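Side-chain contacts in pseudouridine synthase (Pyrococcus abyssi, PDB 2AUS), which probably converts selected uridines in RNA to pseudouridine, acting as the archaeal Cbf5 enzyme of the TruB family: residues G47-D52 with H218-Y223; P57-V62 with G87-A92; E61-I66 with E73-G78. One frame throughout, in Å; residues are numbered along the deposited sequence.

Contact 1 (G47-D52 with H218-Y223); sequences GVINLD and HDLVDY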
loop_
_atom_site.group_PDB
_atom_site.type_symbol
_atom_site.label_atom_id
_atom_site.label_comp_id
_atom_site.label_asym_id
_atom_site.label_seq_id
_atom_site.Cartn_x
_atom_site.Cartn_y
_atom_site.Cartn_z
ATOM N N GLY A 47 12.604 19.074 -17.780
ATOM C CA GLY A 47 11.828 17.975 -18.321
ATOM C C GLY A 47 10.463 17.773 -17.687
ATOM O O GLY A 47 10.173 18.302 -16.613
ATOM N N VAL A 48 9.624 17.006 -18.378
ATOM C CA VAL A 48 8.279 16.670 -17.912
ATOM C C VAL A 48 8.121 15.171 -18.108
ATOM O O VAL A 48 8.495 14.637 -19.154
ATOM C CB VAL A 48 7.181 17.382 -18.730
ATOM C CG1 VAL A 48 7.140 18.856 -18.383
ATOM C CG2 VAL A 48 7.456 17.210 -20.223
ATOM N N ILE A 49 7.580 14.491 -17.106
ATOM C CA ILE A 49 7.391 13.049 -17.187
ATOM C C ILE A 49 5.951 12.708 -17.519
ATOM O O ILE A 49 5.024 13.259 -16.925
ATOM C CB ILE A 49 7.732 12.359 -15.844
ATOM C CG1 ILE A 49 9.175 12.667 -15.452
ATOM C CG2 ILE A 49 7.524 10.847 -15.957
ATOM C CD1 ILE A 49 9.589 12.051 -14.116
ATOM N N ASN A 50 5.756 11.820 -18.486
ATOM C CA ASN A 50 4.407 11.380 -18.831
ATOM C C ASN A 50 4.236 10.114 -17.993
ATOM O O ASN A 50 4.466 8.995 -18.453
ATOM C CB ASN A 50 4.306 11.081 -20.321
ATOM C CG ASN A 50 2.917 10.633 -20.732
ATOM O OD1 ASN A 50 1.930 10.907 -20.046
ATOM N ND2 ASN A 50 2.834 9.948 -21.863
ATOM N N LEU A 51 3.852 10.313 -16.738
ATOM C CA LEU A 51 3.711 9.208 -15.806
ATOM C C LEU A 51 2.352 8.522 -15.780
ATOM O O LEU A 51 1.312 9.171 -15.896
ATOM C CB LEU A 51 4.038 9.698 -14.399
ATOM C CG LEU A 51 4.214 8.570 -13.383
ATOM C CD1 LEU A 51 5.676 8.090 -13.407
ATOM C CD2 LEU A 51 3.836 9.059 -12.001
ATOM N N ASP A 52 2.375 7.202 -15.629
ATOM C CA ASP A 52 1.143 6.418 -15.525
ATOM C C ASP A 52 0.959 6.290 -14.025
ATOM O O ASP A 52 1.599 5.452 -13.385
ATOM C CB ASP A 52 1.309 5.016 -16.128
ATOM C CG ASP A 52 -0.012 4.239 -16.202
ATOM O OD1 ASP A 52 -0.971 4.590 -15.478
ATOM O OD2 ASP A 52 -0.094 3.268 -16.985
ATOM N N HIS A 218 8.327 2.481 -11.402
ATOM C CA HIS A 218 9.356 1.450 -11.405
ATOM C C HIS A 218 10.285 1.675 -12.577
ATOM O O HIS A 218 11.492 1.456 -12.469
ATOM C CB HIS A 218 8.723 0.059 -11.477
ATOM C CG HIS A 218 8.190 -0.421 -10.164
ATOM N ND1 HIS A 218 7.343 -1.502 -10.051
ATOM C CD2 HIS A 218 8.405 0.023 -8.902
ATOM C CE1 HIS A 218 7.059 -1.701 -8.775
ATOM N NE2 HIS A 218 7.691 -0.790 -8.059
ATOM N N ASP A 219 9.728 2.113 -13.702
ATOM C CA ASP A 219 10.556 2.399 -14.860
ATOM C C ASP A 219 11.557 3.471 -14.471
ATOM O O ASP A 219 12.745 3.338 -14.738
ATOM C CB ASP A 219 9.729 2.914 -16.034
ATOM C CG ASP A 219 8.876 1.844 -16.662
ATOM O OD1 ASP A 219 9.230 0.652 -16.525
ATOM O OD2 ASP A 219 7.865 2.202 -17.312
ATOM N N LEU A 220 11.066 4.533 -13.830
ATOM C CA LEU A 220 11.920 5.638 -13.414
ATOM C C LEU A 220 13.020 5.195 -12.462
ATOM O O LEU A 220 14.166 5.637 -12.581
ATOM C CB LEU A 220 11.094 6.741 -12.746
ATOM C CG LEU A 220 10.179 7.550 -13.665
ATOM C CD1 LEU A 220 9.495 8.648 -12.857
ATOM C CD2 LEU A 220 11.006 8.155 -14.797
ATOM N N VAL A 221 12.671 4.339 -11.509
ATOM C CA VAL A 221 13.656 3.847 -10.555
ATOM C C VAL A 221 14.751 3.097 -11.303
ATOM O O VAL A 221 15.934 3.352 -11.101
ATOM C CB VAL A 221 13.020 2.900 -9.521
ATOM C CG1 VAL A 221 14.114 2.211 -8.700
ATOM C CG2 VAL A 221 12.078 3.687 -8.607
ATOM N N ASP A 222 14.355 2.197 -12.194
ATOM C CA ASP A 222 15.332 1.413 -12.938
ATOM C C ASP A 222 16.180 2.216 -13.915
ATOM O O ASP A 222 17.386 1.988 -14.028
ATOM C CB ASP A 222 14.633 0.270 -13.672
ATOM C CG ASP A 222 13.892 -0.655 -12.727
ATOM O OD1 ASP A 222 14.125 -0.564 -11.499
ATOM O OD2 ASP A 222 13.083 -1.478 -13.206
ATOM N N TYR A 223 15.563 3.152 -14.626
ATOM C CA TYR A 223 16.300 3.967 -15.587
ATOM C C TYR A 223 17.281 4.900 -14.882
ATOM O O TYR A 223 18.370 5.181 -15.388
ATOM C CB TYR A 223 15.324 4.782 -16.428
ATOM C CG TYR A 223 14.382 3.949 -17.262
ATOM C CD1 TYR A 223 13.225 4.510 -17.791
ATOM C CD2 TYR A 223 14.667 2.611 -17.563
ATOM C CE1 TYR A 223 12.371 3.772 -18.601
ATOM C CE2 TYR A 223 13.819 1.862 -18.378
ATOM C CZ TYR A 223 12.670 2.454 -18.893
ATOM O OH TYR A 223 11.811 1.731 -19.690
#
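I49, on strand 47-53, reaches out to meet L220 of helix 217-228 tip to tip, I49 CD1 lying 3.6 Å from L220 CD1. Both chains are stretched along their outer bonds: in I49 the CG1 branch stands anti to the carbonyl carbon (chi1 -58°) and runs on fully extended, which carries the methyl away from the strand toward the helix. A beta-branched isoleucine suits a strand and is also long enough to bridge the gap. The same methyl of L220 serves both strand residues, so one leucine spans two steps of the strand.

N50 projects to the other side of the strand, where its ND2 is held by K209 O and T213 OG1, which satisfies the buried amide. It is the centre of an inverse gamma turn, closed by a weak bond from L51 N to I49 O at 3.2 Å. L51 follows on the helix-facing side. Its CB does not aim straight at the helix, but CG is anti to the backbone N (chi1 -168°), and the second torsion turns L51 CD1 to the helix, 3.9 Å from L220 CD1, the two chains crossing obliquely. D52 leaves the apolar layer and pairs with R201.

Around the meeting methyls, I66 of helix 59-69 packs on I49, L51 and L220, and A239 also touches L220. Away from the strand, D222 of the helix is engaged by basic side chains of another protein chain. This is helix-on-sheet packing, apolar and buried, in the mixed alpha/beta core of the TruB-like catalytic domain.

Contact 2 (P57-V62 with G87-A92); sequences PTSHEV and GVLPVA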
loop_
_atom_site.group_PDB
_atom_site.type_symbol
_atom_site.label_atom_id
_atom_site.label_comp_id
_atom_site.label_asym_id
_atom_site.label_seq_id
_atom_site.Cartn_x
_atom_site.Cartn_y
_atom_site.Cartn_z
ATOM N N PRO A 57 -2.189 5.906 -4.170
ATOM C CA PRO A 57 -1.644 7.165 -3.659
ATOM C C PRO A 57 -2.314 8.388 -4.277
ATOM O O PRO A 57 -2.994 8.291 -5.297
ATOM C CB PRO A 57 -0.165 7.071 -4.031
ATOM C CG PRO A 57 -0.187 6.246 -5.286
ATOM C CD PRO A 57 -1.177 5.166 -4.945
ATOM N N THR A 58 -2.136 9.538 -3.638
ATOM C CA THR A 58 -2.692 10.769 -4.167
ATOM C C THR A 58 -1.663 11.261 -5.183
ATOM O O THR A 58 -0.541 10.749 -5.239
ATOM C CB THR A 58 -2.865 11.843 -3.070
ATOM O OG1 THR A 58 -1.580 12.201 -2.555
ATOM C CG2 THR A 58 -3.733 11.316 -1.931
ATOM N N SER A 59 -2.038 12.242 -5.992
ATOM C CA SER A 59 -1.113 12.767 -6.983
ATOM C C SER A 59 0.069 13.422 -6.293
ATOM O O SER A 59 1.214 13.285 -6.738
ATOM C CB SER A 59 -1.824 13.766 -7.889
ATOM O OG SER A 59 -2.698 13.073 -8.760
ATOM N N HIS A 60 -0.211 14.120 -5.196
ATOM C CA HIS A 60 0.827 14.791 -4.422
ATOM C C HIS A 60 1.856 13.775 -3.952
ATOM O O HIS A 60 3.060 14.001 -4.063
ATOM C CB HIS A 60 0.216 15.480 -3.201
ATOM C CG HIS A 60 1.219 16.192 -2.345
ATOM N ND1 HIS A 60 1.720 17.436 -2.665
ATOM C CD2 HIS A 60 1.832 15.822 -1.197
ATOM C CE1 HIS A 60 2.599 17.801 -1.748
ATOM N NE2 HIS A 60 2.685 16.840 -0.847
ATOM N N GLU A 61 1.376 12.654 -3.420
ATOM C CA GLU A 61 2.268 11.610 -2.933
ATOM C C GLU A 61 3.108 11.030 -4.063
ATOM O O GLU A 61 4.287 10.732 -3.873
ATOM C CB GLU A 61 1.464 10.500 -2.255
ATOM C CG GLU A 61 0.621 10.994 -1.090
ATOM C CD GLU A 61 -0.107 9.877 -0.370
ATOM O OE1 GLU A 61 -0.871 9.130 -1.027
ATOM O OE2 GLU A 61 0.092 9.750 0.859
ATOM N N VAL A 62 2.498 10.866 -5.237
ATOM C CA VAL A 62 3.203 10.335 -6.404
ATOM C C VAL A 62 4.339 11.286 -6.807
ATOM O O VAL A 62 5.446 10.854 -7.134
ATOM C CB VAL A 62 2.237 10.154 -7.589
ATOM C CG1 VAL A 62 3.006 9.825 -8.859
ATOM C CG2 VAL A 62 1.258 9.046 -7.270
ATOM N N GLY A 87 -3.490 6.320 -14.558
ATOM C CA GLY A 87 -3.301 6.897 -15.876
ATOM C C GLY A 87 -2.396 8.113 -16.003
ATOM O O GLY A 87 -1.682 8.504 -15.077
ATOM N N VAL A 88 -2.470 8.720 -17.181
ATOM C CA VAL A 88 -1.675 9.880 -17.546
ATOM C C VAL A 88 -1.612 10.982 -16.505
ATOM O O VAL A 88 -2.595 11.676 -16.234
ATOM C CB VAL A 88 -2.172 10.459 -18.879
ATOM C CG1 VAL A 88 -1.339 11.672 -19.280
ATOM C CG2 VAL A 88 -2.088 9.382 -19.954
ATOM N N LEU A 89 -0.435 11.134 -15.916
ATOM C CA LEU A 89 -0.207 12.166 -14.917
ATOM C C LEU A 89 1.071 12.914 -15.282
ATOM O O LEU A 89 2.177 12.480 -14.946
ATOM C CB LEU A 89 -0.056 11.556 -13.517
ATOM C CG LEU A 89 0.149 12.616 -12.436
ATOM C CD1 LEU A 89 -1.148 13.395 -12.243
ATOM C CD2 LEU A 89 0.576 11.963 -11.140
ATOM N N PRO A 90 0.937 14.044 -15.993
ATOM C CA PRO A 90 2.134 14.802 -16.366
ATOM C C PRO A 90 2.782 15.395 -15.121
ATOM O O PRO A 90 2.121 16.062 -14.321
ATOM C CB PRO A 90 1.588 15.885 -17.293
ATOM C CG PRO A 90 0.386 15.240 -17.896
ATOM C CD PRO A 90 -0.246 14.562 -16.693
ATOM N N VAL A 91 4.071 15.142 -14.949
ATOM C CA VAL A 91 4.790 15.674 -13.802
ATOM C C VAL A 91 5.978 16.483 -14.315
ATOM O O VAL A 91 6.920 15.923 -14.885
ATOM C CB VAL A 91 5.298 14.538 -12.873
ATOM C CG1 VAL A 91 5.986 15.127 -11.651
ATOM C CG2 VAL A 91 4.133 13.665 -12.431
ATOM N N ALA A 92 5.916 17.800 -14.134
ATOM C CA ALA A 92 6.993 18.682 -14.574
ATOM C C ALA A 92 8.081 18.677 -13.501
ATOM O O ALA A 92 7.781 18.652 -12.304
ATOM C CB ALA A 92 6.456 20.099 -14.800
#
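A capping box opens helix 59-69, and it is the first turn of this helix, through S59 and V62, that rests on L89 of strand 88-93. In the box, T58 OG1 accepts from E61 N at 3.1 Å, while E61 OE1 receives T58 N at 2.9 Å through its anti lone pair; both bonds are nearly straight (162° and 164°). Threonine and glutamate thus satisfy amides that have no helical acceptor of their own.

On the buried side of the turn the two methyls of L89 share the work. L89 CD1 lies 3.8 Å from S59 OG, and L89 CD2 meets V62 CG1 at 4.0 Å, the latter pair tip to tip. With CG anti to the backbone N (chi1 -178°), L89 projects its fork out from the strand toward the helix. Serine is small enough to let the leucine approach, and its hydroxyl is not lost to the apolar layer, because S59 OG is hydrogen-bonded to L81 O.

V62 also packs on L51, and L89 on K53, both of strand 47-53, which pairs antiparallel with strand 88-93; on its other edge strand 88-93 is joined by strand 75-77.

Contact 3 (E61-I66 with E73-G78); sequences EVVAWI and EKAGHG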
loop_
_atom_site.group_PDB
_atom_site.type_symbol
_atom_site.label_atom_id
_atom_site.label_comp_id
_atom_site.label_asym_id
_atom_site.label_seq_id
_atom_site.Cartn_x
_atom_site.Cartn_y
_atom_site.Cartn_z
ATOM N N GLU A 61 1.376 12.654 -3.420
ATOM C CA GLU A 61 2.268 11.610 -2.933
ATOM C C GLU A 61 3.108 11.030 -4.063
ATOM O O GLU A 61 4.287 10.732 -3.873
ATOM C CB GLU A 61 1.464 10.500 -2.255
ATOM C CG GLU A 61 0.621 10.994 -1.090
ATOM C CD GLU A 61 -0.107 9.877 -0.370
ATOM O OE1 GLU A 61 -0.871 9.130 -1.027
ATOM O OE2 GLU A 61 0.092 9.750 0.859
ATOM N N VAL A 62 2.498 10.866 -5.237
ATOM C CA VAL A 62 3.203 10.335 -6.404
ATOM C C VAL A 62 4.339 11.286 -6.807
ATOM O O VAL A 62 5.446 10.854 -7.134
ATOM C CB VAL A 62 2.237 10.154 -7.589
ATOM C CG1 VAL A 62 3.006 9.825 -8.859
ATOM C CG2 VAL A 62 1.258 9.046 -7.270
ATOM N N VAL A 63 4.062 12.586 -6.780
ATOM C CA VAL A 63 5.079 13.567 -7.125
ATOM C C VAL A 63 6.207 13.496 -6.087
ATOM O O VAL A 63 7.389 13.577 -6.435
ATOM C CB VAL A 63 4.492 14.991 -7.163
ATOM C CG1 VAL A 63 5.594 16.005 -7.399
ATOM C CG2 VAL A 63 3.461 15.087 -8.276
ATOM N N ALA A 64 5.839 13.336 -4.816
ATOM C CA ALA A 64 6.837 13.238 -3.756
ATOM C C ALA A 64 7.766 12.059 -4.058
ATOM O O ALA A 64 8.977 12.163 -3.895
ATOM C CB ALA A 64 6.153 13.042 -2.395
ATOM N N TRP A 65 7.193 10.939 -4.498
ATOM C CA TRP A 65 7.987 9.755 -4.832
ATOM C C TRP A 65 8.933 10.050 -5.988
ATOM O O TRP A 65 10.090 9.629 -5.989
ATOM C CB TRP A 65 7.088 8.579 -5.234
ATOM C CG TRP A 65 6.356 7.935 -4.098
ATOM C CD1 TRP A 65 6.685 7.987 -2.772
ATOM C CD2 TRP A 65 5.208 7.076 -4.195
ATOM N NE1 TRP A 65 5.818 7.213 -2.039
ATOM C CE2 TRP A 65 4.902 6.642 -2.885
ATOM C CE3 TRP A 65 4.412 6.630 -5.260
ATOM C CZ2 TRP A 65 3.831 5.779 -2.612
ATOM C CZ3 TRP A 65 3.346 5.770 -4.989
ATOM C CH2 TRP A 65 3.067 5.355 -3.673
ATOM N N ILE A 66 8.428 10.766 -6.984
ATOM C CA ILE A 66 9.235 11.104 -8.144
ATOM C C ILE A 66 10.434 11.972 -7.735
ATOM O O ILE A 66 11.545 11.775 -8.228
ATOM C CB ILE A 66 8.360 11.802 -9.213
ATOM C CG1 ILE A 66 7.514 10.743 -9.932
ATOM C CG2 ILE A 66 9.220 12.583 -10.189
ATOM C CD1 ILE A 66 6.483 11.308 -10.870
ATOM N N GLU A 73 14.647 18.580 -6.331
ATOM C CA GLU A 73 14.286 19.542 -5.303
ATOM C C GLU A 73 12.831 19.949 -5.514
ATOM O O GLU A 73 12.077 20.098 -4.557
ATOM C CB GLU A 73 15.186 20.782 -5.398
ATOM C CG GLU A 73 16.635 20.526 -5.007
ATOM C CD GLU A 73 16.814 20.365 -3.505
ATOM O OE1 GLU A 73 15.910 19.785 -2.861
ATOM O OE2 GLU A 73 17.860 20.809 -2.972
ATOM N N LYS A 74 12.444 20.108 -6.779
ATOM C CA LYS A 74 11.087 20.521 -7.135
ATOM C C LYS A 74 10.476 19.676 -8.247
ATOM O O LYS A 74 11.181 19.119 -9.086
ATOM C CB LYS A 74 11.081 21.982 -7.599
ATOM C CG LYS A 74 11.611 22.981 -6.590
ATOM C CD LYS A 74 10.701 23.075 -5.373
ATOM C CE LYS A 74 11.255 24.044 -4.330
ATOM N NZ LYS A 74 10.338 24.159 -3.153
ATOM N N ALA A 75 9.151 19.609 -8.243
ATOM C CA ALA A 75 8.388 18.876 -9.243
ATOM C C ALA A 75 6.933 19.217 -8.979
ATOM O O ALA A 75 6.586 19.592 -7.868
ATOM C CB ALA A 75 8.608 17.379 -9.100
ATOM N N GLY A 76 6.092 19.090 -10.000
ATOM C CA GLY A 76 4.681 19.391 -9.843
ATOM C C GLY A 76 3.856 18.686 -10.902
ATOM O O GLY A 76 4.313 18.475 -12.027
ATOM N N HIS A 77 2.632 18.315 -10.558
ATOM C CA HIS A 77 1.784 17.628 -11.515
ATOM C C HIS A 77 0.761 18.546 -12.161
ATOM O O HIS A 77 0.419 19.601 -11.630
ATOM C CB HIS A 77 1.055 16.459 -10.845
ATOM C CG HIS A 77 0.047 16.880 -9.822
ATOM N ND1 HIS A 77 0.389 17.223 -8.532
ATOM C CD2 HIS A 77 -1.298 17.023 -9.903
ATOM C CE1 HIS A 77 -0.699 17.555 -7.861
ATOM N NE2 HIS A 77 -1.737 17.443 -8.670
ATOM N N GLY A 78 0.282 18.126 -13.324
ATOM C CA GLY A 78 -0.722 18.884 -14.035
ATOM C C GLY A 78 -1.992 18.056 -14.037
ATOM O O GLY A 78 -1.958 16.879 -14.389
#
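V63 carries the contact almost alone, sending one methyl to A75 and the other to H77, so that a single side chain spreads over strand 75-77. V63 CG1 comes to 3.7 Å from A75 CB and also lies 3.8 Å from A75 O. V63 CG2 rests 3.8 Å from H77 ND1 and equally near H77 CB, the two side chains crossing at about a right angle and the methyl approaching the imidazole obliquely. With CG1 anti to the backbone N (chi1 175°), the fork of the valine straddles the strand over G76. Here the backbones are close, V63 CA and G76 CA being 6.4 Å apart. G76 presents only backbone to V63, its N 4.1 Å from V63 CG1; a CB there would point away from the helix. The helical segment runs roughly antiparallel to the strand, at 149°, with axes 8.2 Å apart, a spacing that suits alanine and a short branched chain. I66 forms the buried flank, lying against V91 and L93.

An alanine at V63 would remove both methyls, and is likely to leave A75 without its apolar partner and the H77 ring less firmly backed.

The margins are looser. A64 turns away from the strand, and E61, E73 and K74 are exposed, as charged residues at the surface should be; the backbone amides of E73 and K74 both bind E94 OE1. W65 meets an aromatic side chain of another protein chain.

No hydrogen bond crosses between helix and strand. The strand spends its backbone on strand 88-93, so what joins the two segments is dispersion and shape: V63 CG2 lies against H77 CB and the ND1 side of the ring, while NE2 is bonded to T80 OG1.

All three contacts gather round one mixed sheet, with helix 59-69 used by both contact 2 and contact 3. Contacts 1 and 2 are buried: each sets a leucine against side chains of the partner segment, and their strands, 47-53 and 88-93, are hydrogen-bonded neighbours. Contact 3 is only partly buried and lies at the sheet's margin, where strand 75-77 pairs with strand 88-93 and charged residues flank the packing. The chemistry shifts accordingly, from purely aliphatic in contact 1, through a serine hydroxyl among methyls in contact 2, to a valine on alanine, backbone and imidazole in contact 3. I66, on the shared helix, ties the apolar layers of the three contacts together.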